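Long-range contacts in putative exported protein (Bordetella pertussis Tohama I, PDB 2PFY), which is an extracytoplasmic solute receptor that binds pyroglutamic acid, probably delivering it to a tripartite ATP-independent periplasmic (TRAP) transporter: residues Gly124-Lys129 / Met180-Ala185; Gly139-Ala144 / Val176-Leu181; Lys197-Ala202 / Met260-Leu265. One frame throughout, in Å; residues are numbered along the deposited sequence.

In the fold
Strand 180-182 joins interactions 1 and 2, whose centres lie about 10 Å apart: it pairs with strand 124-127 in interaction 1 and meets strand 141-144 in interaction 2. Interaction 3, its centre about 8 Å from that of interaction 1, lies at the other edge of the same four-stranded mixed sheet, ordered 180-182, 124-127, 198-201, 261-264. Along the chain, interactions 1 and 2 both close on strand 180-182 before interaction 3 opens at strand 198-201. Pyroglutamic acid is gripped from the edge strand 180-182 and from the adjoining strand 141-144, while interaction 3 completes the opposite edge, about 16 Å between centres from interaction 2.

Interaction 1 of 3, residues Gly124-Lys129 / Met180-Ala185; sequences GIYTKK and MLTSPA. With PCA (pyroglutamic acid), chain E.
Tyr-126 and Met-180 form an antiparallel hydrogen-bonded pair, with Tyr-126 N to Met-180 O at 2.8 Å and Met-180 N to Tyr-126 O at 3.0 Å. Their side chains rise from the same sheet face. Met-180, a selenomethionine, has CG between its backbone N and carbonyl carbon (chi1 61°); the chain then runs extended and sets CE over one face of the Tyr-126 ring, 3.9 Å from the centroid and 14° off the normal. This CH-pi contact, with SE oblique to the ring, makes a Met-aromatic pair: a long, flexible, polarisable chain suits a broad aromatic face.

Thr-182 O lies at the ring edge, 3.3 Å from Tyr-126 CE2, while Thr-182 CG2 comes obliquely from the side of Met-180 CE, 3.4 Å from Tyr-126 CE2. Tyr-126 OH donates to Ser-183 O over 2.7 Å, from above the carbonyl plane, which gives a buried hydroxyl a partner and ties the ring to the turn after the strand. Gly-124, with no side chain, meets Thr-182 through backbone alone, each N-H bonding the other's O.

The strand end and the turn serve the ligand. Thr-182 OG1 donates to PCA OXT at 2.8 Å, and Ser-183 gives both N and OG to PCA OE, with Ser-183 OG at 2.7 Å. Ser-183 stands at the N-cap of helix 184-189, OG accepting from Thr-186 N and weakly from Ala-185 N; the helix start may polarise the lactam carbonyl. Strand 124-127 runs between 180-182 and 198-201, where Tyr-126 stacks edge-to-face on Tyr-199; helix 223-257 packs against Tyr-126 and Pro-184, and strand 141-144 against Met-180 and Leu-181.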
loop_
_atom_site.group_PDB
_atom_site.type_symbol
_atom_site.label_atom_id
_atom_site.label_comp_id
_atom_site.label_asym_id
_atom_site.label_seq_id
_atom_site.Cartn_x
_atom_site.Cartn_y
_atom_site.Cartn_z
ATOM N N GLY A 124 6.232 8.838 5.087
ATOM C CA GLY A 124 6.641 9.992 5.943
ATOM C C GLY A 124 5.475 10.455 6.810
ATOM O O GLY A 124 4.375 9.854 6.794
ATOM N N ILE A 125 5.716 11.511 7.576
ATOM C CA ILE A 125 4.725 12.079 8.496
ATOM C C ILE A 125 4.382 13.484 8.042
ATOM O O ILE A 125 5.278 14.253 7.738
ATOM C CB ILE A 125 5.277 12.095 9.961
ATOM C CG1 ILE A 125 5.457 10.648 10.427
ATOM C CG2 ILE A 125 4.297 12.872 10.928
ATOM C CD1 ILE A 125 6.340 10.421 11.671
ATOM N N TYR A 126 3.083 13.792 7.952
ATOM C CA TYR A 126 2.626 15.122 7.558
ATOM C C TYR A 126 1.928 15.767 8.735
ATOM O O TYR A 126 1.078 15.146 9.368
ATOM C CB TYR A 126 1.594 15.068 6.419
ATOM C CG TYR A 126 2.080 14.526 5.081
ATOM C CD1 TYR A 126 2.234 15.379 3.986
ATOM C CD2 TYR A 126 2.329 13.163 4.899
ATOM C CE1 TYR A 126 2.613 14.895 2.719
ATOM C CE2 TYR A 126 2.750 12.657 3.639
ATOM C CZ TYR A 126 2.879 13.532 2.558
ATOM O OH TYR A 126 3.280 13.043 1.327
ATOM N N THR A 127 2.244 17.021 9.003
ATOM C CA THR A 127 1.686 17.684 10.188
ATOM C C THR A 127 1.372 19.142 9.876
ATOM O O THR A 127 1.812 19.677 8.838
ATOM C CB THR A 127 2.687 17.645 11.401
ATOM O OG1 THR A 127 3.837 18.438 11.097
ATOM C CG2 THR A 127 3.145 16.232 11.689
ATOM N N LYS A 128 0.614 19.777 10.773
ATOM C CA LYS A 128 0.271 21.187 10.624
ATOM C C LYS A 128 1.181 22.085 11.446
ATOM O O LYS A 128 1.161 23.296 11.238
ATOM C CB LYS A 128 -1.186 21.457 10.986
ATOM C CG LYS A 128 -2.164 20.700 10.119
ATOM C CD LYS A 128 -3.488 20.577 10.805
ATOM C CE LYS A 128 -4.464 21.537 10.234
ATOM N NZ LYS A 128 -5.766 21.279 10.904
ATOM N N LYS A 129 1.972 21.472 12.340
ATOM C CA LYS A 129 2.905 22.182 13.235
ATOM C C LYS A 129 4.207 21.415 13.270
ATOM O O LYS A 129 4.208 20.232 12.996
ATOM C CB LYS A 129 2.349 22.247 14.676
ATOM C CG LYS A 129 1.223 23.240 14.858
ATOM C CD LYS A 129 1.295 23.951 16.238
ATOM C CE LYS A 129 2.385 25.057 16.245
ATOM N NZ LYS A 129 2.314 25.900 17.458
HETATM N N MSE A 180 -0.946 12.963 9.493
HETATM C CA MSE A 180 -1.068 11.635 8.874
HETATM C C MSE A 180 0.290 11.058 8.553
HETATM O O MSE A 180 1.341 11.741 8.671
HETATM C CB MSE A 180 -1.958 11.727 7.619
HETATM C CG MSE A 180 -1.412 12.634 6.562
HETATM SE SE MSE A 180 -2.380 12.361 4.915
HETATM C CE MSE A 180 -1.362 13.699 3.733
ATOM N N LEU A 181 0.266 9.796 8.143
ATOM C CA LEU A 181 1.456 9.098 7.743
ATOM C C LEU A 181 1.126 8.467 6.412
ATOM O O LEU A 181 0.129 7.726 6.299
ATOM C CB LEU A 181 1.832 8.005 8.750
ATOM C CG LEU A 181 2.985 7.081 8.304
ATOM C CD1 LEU A 181 4.081 6.884 9.369
ATOM C CD2 LEU A 181 2.429 5.710 7.877
ATOM N N THR A 182 1.929 8.797 5.403
ATOM C CA THR A 182 1.695 8.310 4.034
ATOM C C THR A 182 2.890 8.695 3.181
ATOM O O THR A 182 3.745 9.477 3.637
ATOM C CB THR A 182 0.329 8.812 3.417
ATOM O OG1 THR A 182 0.038 8.076 2.222
ATOM C CG2 THR A 182 0.304 10.352 3.098
ATOM N N SER A 183 2.932 8.175 1.948
ATOM C CA SER A 183 4.035 8.423 1.042
ATOM C C SER A 183 3.949 9.835 0.468
ATOM O O SER A 183 2.863 10.501 0.508
ATOM C CB SER A 183 3.994 7.436 -0.136
ATOM O OG SER A 183 2.773 7.644 -0.835
ATOM N N PRO A 184 5.063 10.283 -0.122
ATOM C CA PRO A 184 5.000 11.501 -0.934
ATOM C C PRO A 184 4.117 11.325 -2.188
ATOM O O PRO A 184 3.655 12.322 -2.739
ATOM C CB PRO A 184 6.471 11.776 -1.294
ATOM C CG PRO A 184 7.164 10.390 -1.214
ATOM C CD PRO A 184 6.436 9.735 -0.035
ATOM N N ALA A 185 3.835 10.081 -2.611
ATOM C CA ALA A 185 2.932 9.888 -3.765
ATOM C C ALA A 185 1.508 10.346 -3.443
ATOM O O ALA A 185 0.876 11.045 -4.238
ATOM C CB ALA A 185 2.914 8.427 -4.218
HETATM N N PCA E . -0.719 5.844 0.332
HETATM C CA PCA E . -1.822 4.963 0.783
HETATM C CB PCA E . -1.252 3.778 1.523
HETATM C CG PCA E . 0.230 3.997 1.584
HETATM C CD PCA E . 0.479 5.252 0.816
HETATM O OE PCA E . 1.594 5.703 0.576
HETATM C C PCA E . -2.775 5.731 1.679
HETATM O O PCA E . -3.896 5.318 1.998
HETATM O OXT PCA E . -2.413 6.812 2.105
#

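Interaction 2 of 3, residues Gly139-Ala144 / Val176-Leu181; sequences GTRFRA and VIDAML. With PCA (pyroglutamic acid), chain E.
Arg-143 reaches past Ile-177 and Met-180 to the ligand. Arg-143 CB lies 3.6 Å from Met-180 CB and 3.7 Å from Ile-177 CD1. CG and CD continue alongside Ile-177, the two side chains pointing the same way, and CD also passes near Met-180 CB. With CG anti to the backbone N (chi1 179°) and the chain straight to NE, the methylenes pass along Ile-177 and Met-180 and deliver the charge at full length. NE donates to Val-163 O, which fixes the rotation of the guanidinium. At the tip, Arg-143 NH1 bonds to PCA OXT at 2.9 Å and Arg-143 NH2 to PCA O at 2.7 Å, with the carboxylate carbon in the guanidinium plane at its edge.

Such a two-pronged arginine grip on a substrate carboxylate is a hallmark of the DctP family of TRAP receptors. Here the arginine sits where strand 141-144, itself paired with strand 159-162, leans on strand 180-182, an edge of the four-stranded mixed sheet. A single bridge joins Phe-142 to Ala-179: Arg-143 N donates to Ala-179 O at 2.9 Å, and Ala-179 N weakly to Arg-141 O at 3.5 Å. The same Arg-141 O takes a straighter bond from Asp-178 N, at 2.9 Å. A water accepts from Leu-181 N and donates to Arg-143 O, spanning the strands where they splay.

Phe-142 swings its flat ring back over the backbone, Ala-179 O and Met-180 CA lying over one face; small Ala-179 places CB 3.6 Å from Phe-142 CD1. Farther out, the Arg-141 methylenes run by Val-176 O and Asp-178 OD2, while NH1 bonds to Gly-175 O.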
loop_
_atom_site.group_PDB
_atom_site.type_symbol
_atom_site.label_atom_id
_atom_site.label_comp_id
_atom_site.label_asym_id
_atom_site.label_seq_id
_atom_site.Cartn_x
_atom_site.Cartn_y
_atom_site.Cartn_z
ATOM N N GLY A 139 -2.307 12.815 21.812
ATOM C CA GLY A 139 -3.700 13.219 21.679
ATOM C C GLY A 139 -4.097 13.800 20.322
ATOM O O GLY A 139 -5.252 14.187 20.128
ATOM N N THR A 140 -3.144 13.877 19.393
ATOM C CA THR A 140 -3.415 14.325 18.027
ATOM C C THR A 140 -4.315 13.315 17.297
ATOM O O THR A 140 -4.102 12.106 17.402
ATOM C CB THR A 140 -2.076 14.588 17.258
ATOM O OG1 THR A 140 -1.422 15.729 17.844
ATOM C CG2 THR A 140 -2.313 14.900 15.791
ATOM N N ARG A 141 -5.330 13.831 16.604
ATOM C CA ARG A 141 -6.210 13.037 15.722
ATOM C C ARG A 141 -5.377 12.685 14.504
ATOM O O ARG A 141 -5.076 13.531 13.679
ATOM C CB ARG A 141 -7.444 13.834 15.310
ATOM C CG ARG A 141 -8.305 14.276 16.519
ATOM C CD ARG A 141 -9.374 15.304 16.100
ATOM N NE ARG A 141 -10.341 15.548 17.177
ATOM C CZ ARG A 141 -11.481 16.221 17.032
ATOM N NH1 ARG A 141 -11.824 16.701 15.849
ATOM N NH2 ARG A 141 -12.282 16.407 18.074
ATOM N N PHE A 142 -4.935 11.446 14.458
ATOM C CA PHE A 142 -3.900 11.081 13.515
ATOM C C PHE A 142 -4.509 10.046 12.561
ATOM O O PHE A 142 -5.060 9.028 12.995
ATOM C CB PHE A 142 -2.693 10.532 14.278
ATOM C CG PHE A 142 -1.450 10.357 13.427
ATOM C CD1 PHE A 142 -0.412 11.292 13.486
ATOM C CD2 PHE A 142 -1.320 9.247 12.564
ATOM C CE1 PHE A 142 0.741 11.117 12.715
ATOM C CE2 PHE A 142 -0.172 9.076 11.762
ATOM C CZ PHE A 142 0.857 10.003 11.838
ATOM N N ARG A 143 -4.441 10.322 11.267
ATOM C CA ARG A 143 -5.001 9.402 10.270
ATOM C C ARG A 143 -4.369 8.021 10.321
ATOM O O ARG A 143 -3.137 7.892 10.311
ATOM C CB ARG A 143 -4.817 9.959 8.853
ATOM C CG ARG A 143 -5.370 9.008 7.761
ATOM C CD ARG A 143 -5.009 9.441 6.385
ATOM N NE ARG A 143 -5.505 8.437 5.435
ATOM C CZ ARG A 143 -4.787 7.912 4.449
ATOM N NH1 ARG A 143 -3.558 8.365 4.221
ATOM N NH2 ARG A 143 -5.324 6.970 3.651
ATOM N N ALA A 144 -5.206 6.985 10.357
ATOM C CA ALA A 144 -4.753 5.604 10.130
ATOM C C ALA A 144 -5.434 5.099 8.856
ATOM O O ALA A 144 -6.472 5.614 8.488
ATOM C CB ALA A 144 -5.150 4.695 11.306
ATOM N N VAL A 176 -11.420 16.325 11.211
ATOM C CA VAL A 176 -11.492 14.963 11.671
ATOM C C VAL A 176 -10.095 14.456 11.917
ATOM O O VAL A 176 -9.879 13.657 12.819
ATOM C CB VAL A 176 -12.280 14.037 10.669
ATOM C CG1 VAL A 176 -11.990 12.541 10.932
ATOM C CG2 VAL A 176 -13.791 14.335 10.762
ATOM N N ILE A 177 -9.134 14.923 11.125
ATOM C CA ILE A 177 -7.750 14.534 11.341
ATOM C C ILE A 177 -6.867 15.780 11.282
ATOM O O ILE A 177 -7.196 16.748 10.610
ATOM C CB ILE A 177 -7.255 13.434 10.345
ATOM C CG1 ILE A 177 -7.409 13.899 8.885
ATOM C CG2 ILE A 177 -7.955 12.066 10.649
ATOM C CD1 ILE A 177 -6.768 12.957 7.813
ATOM N N ASP A 178 -5.727 15.733 11.963
ATOM C CA ASP A 178 -4.820 16.883 11.989
ATOM C C ASP A 178 -3.407 16.536 11.530
ATOM O O ASP A 178 -2.593 17.442 11.338
ATOM C CB ASP A 178 -4.749 17.468 13.398
ATOM C CG ASP A 178 -6.046 18.135 13.835
ATOM O OD1 ASP A 178 -6.469 19.141 13.244
ATOM O OD2 ASP A 178 -6.643 17.651 14.806
ATOM N N ALA A 179 -3.117 15.243 11.370
ATOM C CA ALA A 179 -1.792 14.738 10.964
ATOM C C ALA A 179 -1.932 13.364 10.281
ATOM O O ALA A 179 -2.923 12.656 10.473
ATOM C CB ALA A 179 -0.839 14.613 12.191
HETATM N N MSE A 180 -0.946 12.963 9.493
HETATM C CA MSE A 180 -1.068 11.635 8.874
HETATM C C MSE A 180 0.290 11.058 8.553
HETATM O O MSE A 180 1.341 11.741 8.671
HETATM C CB MSE A 180 -1.958 11.727 7.619
HETATM C CG MSE A 180 -1.412 12.634 6.562
HETATM SE SE MSE A 180 -2.380 12.361 4.915
HETATM C CE MSE A 180 -1.362 13.699 3.733
ATOM N N LEU A 181 0.266 9.796 8.143
ATOM C CA LEU A 181 1.456 9.098 7.743
ATOM C C LEU A 181 1.126 8.467 6.412
ATOM O O LEU A 181 0.129 7.726 6.299
ATOM C CB LEU A 181 1.832 8.005 8.750
ATOM C CG LEU A 181 2.985 7.081 8.304
ATOM C CD1 LEU A 181 4.081 6.884 9.369
ATOM C CD2 LEU A 181 2.429 5.710 7.877
HETATM N N PCA E . -0.719 5.844 0.332
HETATM C CA PCA E . -1.822 4.963 0.783
HETATM C CB PCA E . -1.252 3.778 1.523
HETATM C CG PCA E . 0.230 3.997 1.584
HETATM C CD PCA E . 0.479 5.252 0.816
HETATM O OE PCA E . 1.594 5.703 0.576
HETATM C C PCA E . -2.775 5.731 1.679
HETATM O O PCA E . -3.896 5.318 1.998
HETATM O OXT PCA E . -2.413 6.812 2.105
HETATM O O HOH W 1 -2.069 8.107 7.626
#

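Interaction 3 of 3, residues Lys197-Ala202 / Met260-Leu265; sequences KYYYDA and MSVEPL
Tyr-200 and Glu-263 lie side by side on one face of a parallel strand pair, ring and carboxylate planes 34° apart. Glu-263 OE1 comes within 3.6 Å of Tyr-200 CE1; a water lies over one ring face, and Pro-264 O and a second water stand at the edge. This second water links the polar ends, 2.7 Å from Tyr-200 OH and donating to Glu-263 OE1 at 2.6 Å; it and Val-131 N satisfy the hydroxyl of the buried Tyr-200. Tyr-198, on the same face, has the first water at its edge and packs CD1 on Ser-261 CB at 3.6 Å. Polar groups suit the partly exposed Tyr-198, Ser-261 and Glu-263.

The other face is mostly apolar. Tyr-199, with CG anti to its N (chi1 170°), runs beside Val-262, whose CG1 lies at the ring edge, 4.0 Å from Tyr-199 CD2. Met-260, a selenomethionine bent at its last torsion, brings CE against the Tyr-198 carbonyl, 3.4 Å from Tyr-198 C and 4.0 Å from Tyr-199 CB. Helix 223-257 covers Tyr-199 and Val-262; the exception on this face is Asp-201, in a salt bridge with Arg-249 of that helix.

Backbone bonds zip the pair from Lys-197 O to Asp-201 N, all at 2.8 Å, among them Tyr-199 N to Ser-261 O. Past them, Ala-202 CB rests on Leu-265 CD1. Lys-197 and Tyr-198 both face Thr-127 in a classic beta bulge. Between these parallel strands the chain crosses to strand 208-214 of the other sheet and returns through helix 223-257, the kind of interdomain crossing found in two-domain periplasmic binding proteins.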
loop_
_atom_site.group_PDB
_atom_site.type_symbol
_atom_site.label_atom_id
_atom_site.label_comp_id
_atom_site.label_asym_id
_atom_site.label_seq_id
_atom_site.Cartn_x
_atom_site.Cartn_y
_atom_site.Cartn_z
ATOM N N LYS A 197 1.454 21.345 6.440
ATOM C CA LYS A 197 2.611 22.213 6.199
ATOM C C LYS A 197 3.980 21.564 6.289
ATOM O O LYS A 197 4.922 22.026 5.645
ATOM C CB LYS A 197 2.579 23.425 7.146
ATOM C CG LYS A 197 1.913 24.641 6.529
ATOM C CD LYS A 197 0.402 24.415 6.320
ATOM C CE LYS A 197 -0.064 24.958 4.944
ATOM N NZ LYS A 197 -1.387 24.416 4.491
ATOM N N TYR A 198 4.116 20.549 7.127
ATOM C CA TYR A 198 5.419 19.893 7.354
ATOM C C TYR A 198 5.384 18.453 6.891
ATOM O O TYR A 198 4.444 17.749 7.202
ATOM C CB TYR A 198 5.780 19.917 8.855
ATOM C CG TYR A 198 5.918 21.332 9.344
ATOM C CD1 TYR A 198 7.152 21.986 9.315
ATOM C CD2 TYR A 198 4.806 22.047 9.764
ATOM C CE1 TYR A 198 7.267 23.317 9.730
ATOM C CE2 TYR A 198 4.920 23.389 10.196
ATOM C CZ TYR A 198 6.144 24.007 10.168
ATOM O OH TYR A 198 6.232 25.338 10.604
ATOM N N TYR A 199 6.422 18.025 6.177
ATOM C CA TYR A 199 6.588 16.616 5.809
ATOM C C TYR A 199 7.920 16.151 6.367
ATOM O O TYR A 199 8.941 16.820 6.164
ATOM C CB TYR A 199 6.542 16.455 4.265
ATOM C CG TYR A 199 6.944 15.080 3.818
ATOM C CD1 TYR A 199 6.033 14.019 3.888
ATOM C CD2 TYR A 199 8.243 14.818 3.340
ATOM C CE1 TYR A 199 6.395 12.737 3.479
ATOM C CE2 TYR A 199 8.614 13.523 2.957
ATOM C CZ TYR A 199 7.669 12.498 3.024
ATOM O OH TYR A 199 8.017 11.212 2.658
ATOM N N TYR A 200 7.927 15.030 7.075
ATOM C CA TYR A 200 9.144 14.463 7.632
ATOM C C TYR A 200 9.379 13.154 6.892
ATOM O O TYR A 200 8.486 12.292 6.874
ATOM C CB TYR A 200 9.015 14.222 9.180
ATOM C CG TYR A 200 8.773 15.533 9.928
ATOM C CD1 TYR A 200 9.849 16.344 10.312
ATOM C CD2 TYR A 200 7.473 16.004 10.148
ATOM C CE1 TYR A 200 9.628 17.571 10.921
ATOM C CE2 TYR A 200 7.243 17.205 10.743
ATOM C CZ TYR A 200 8.322 17.986 11.142
ATOM O OH TYR A 200 8.078 19.199 11.738
ATOM N N ASP A 201 10.573 13.023 6.302
ATOM C CA ASP A 201 10.961 11.890 5.463
ATOM C C ASP A 201 11.304 10.713 6.392
ATOM O O ASP A 201 12.470 10.344 6.562
ATOM C CB ASP A 201 12.160 12.318 4.573
ATOM C CG ASP A 201 12.563 11.253 3.521
ATOM O OD1 ASP A 201 11.944 10.167 3.466
ATOM O OD2 ASP A 201 13.514 11.508 2.727
ATOM N N ALA A 202 10.271 10.156 7.033
ATOM C CA ALA A 202 10.452 9.126 8.047
ATOM C C ALA A 202 10.933 7.782 7.503
ATOM O O ALA A 202 11.630 7.046 8.196
ATOM C CB ALA A 202 9.161 8.931 8.836
HETATM N N MSE A 260 5.561 23.146 1.112
HETATM C CA MSE A 260 5.722 22.347 2.340
HETATM C C MSE A 260 7.150 22.464 2.841
HETATM O O MSE A 260 8.104 22.534 2.058
HETATM C CB MSE A 260 5.388 20.854 2.117
HETATM C CG MSE A 260 3.964 20.625 1.756
HETATM SE SE MSE A 260 3.402 18.774 2.202
HETATM C CE MSE A 260 3.444 18.905 4.179
ATOM N N SER A 261 7.304 22.483 4.158
ATOM C CA SER A 261 8.615 22.287 4.695
ATOM C C SER A 261 8.902 20.795 4.562
ATOM O O SER A 261 8.126 19.965 5.024
ATOM C CB SER A 261 8.661 22.773 6.153
ATOM O OG SER A 261 9.845 22.309 6.759
ATOM N N VAL A 262 9.980 20.438 3.886
ATOM C CA VAL A 262 10.369 19.021 3.812
ATOM C C VAL A 262 11.600 18.833 4.660
ATOM O O VAL A 262 12.611 19.496 4.430
ATOM C CB VAL A 262 10.597 18.524 2.344
ATOM C CG1 VAL A 262 11.315 17.163 2.320
ATOM C CG2 VAL A 262 9.250 18.435 1.630
ATOM N N GLU A 263 11.507 17.936 5.637
ATOM C CA GLU A 263 12.596 17.711 6.586
ATOM C C GLU A 263 13.000 16.255 6.769
ATOM O O GLU A 263 12.179 15.349 6.564
ATOM C CB GLU A 263 12.223 18.358 7.924
ATOM C CG GLU A 263 12.468 19.869 7.877
ATOM C CD GLU A 263 12.120 20.552 9.142
ATOM O OE1 GLU A 263 10.926 20.627 9.461
ATOM O OE2 GLU A 263 13.045 21.023 9.826
ATOM N N PRO A 264 14.273 16.016 7.146
ATOM C CA PRO A 264 14.620 14.648 7.482
ATOM C C PRO A 264 13.923 14.261 8.788
ATOM O O PRO A 264 13.286 15.085 9.437
ATOM C CB PRO A 264 16.150 14.684 7.695
ATOM C CG PRO A 264 16.588 16.041 7.322
ATOM C CD PRO A 264 15.416 16.946 7.299
ATOM N N LEU A 265 14.043 13.004 9.152
ATOM C CA LEU A 265 13.394 12.498 10.331
ATOM C C LEU A 265 14.187 13.018 11.557
ATOM O O LEU A 265 15.407 12.814 11.632
ATOM C CB LEU A 265 13.404 10.957 10.287
ATOM C CG LEU A 265 12.723 10.243 11.465
ATOM C CD1 LEU A 265 11.271 10.689 11.574
ATOM C CD2 LEU A 265 12.820 8.740 11.350
HETATM O O HOH W 2 9.075 19.574 7.787
HETATM O O HOH W 3 10.131 20.889 11.911
#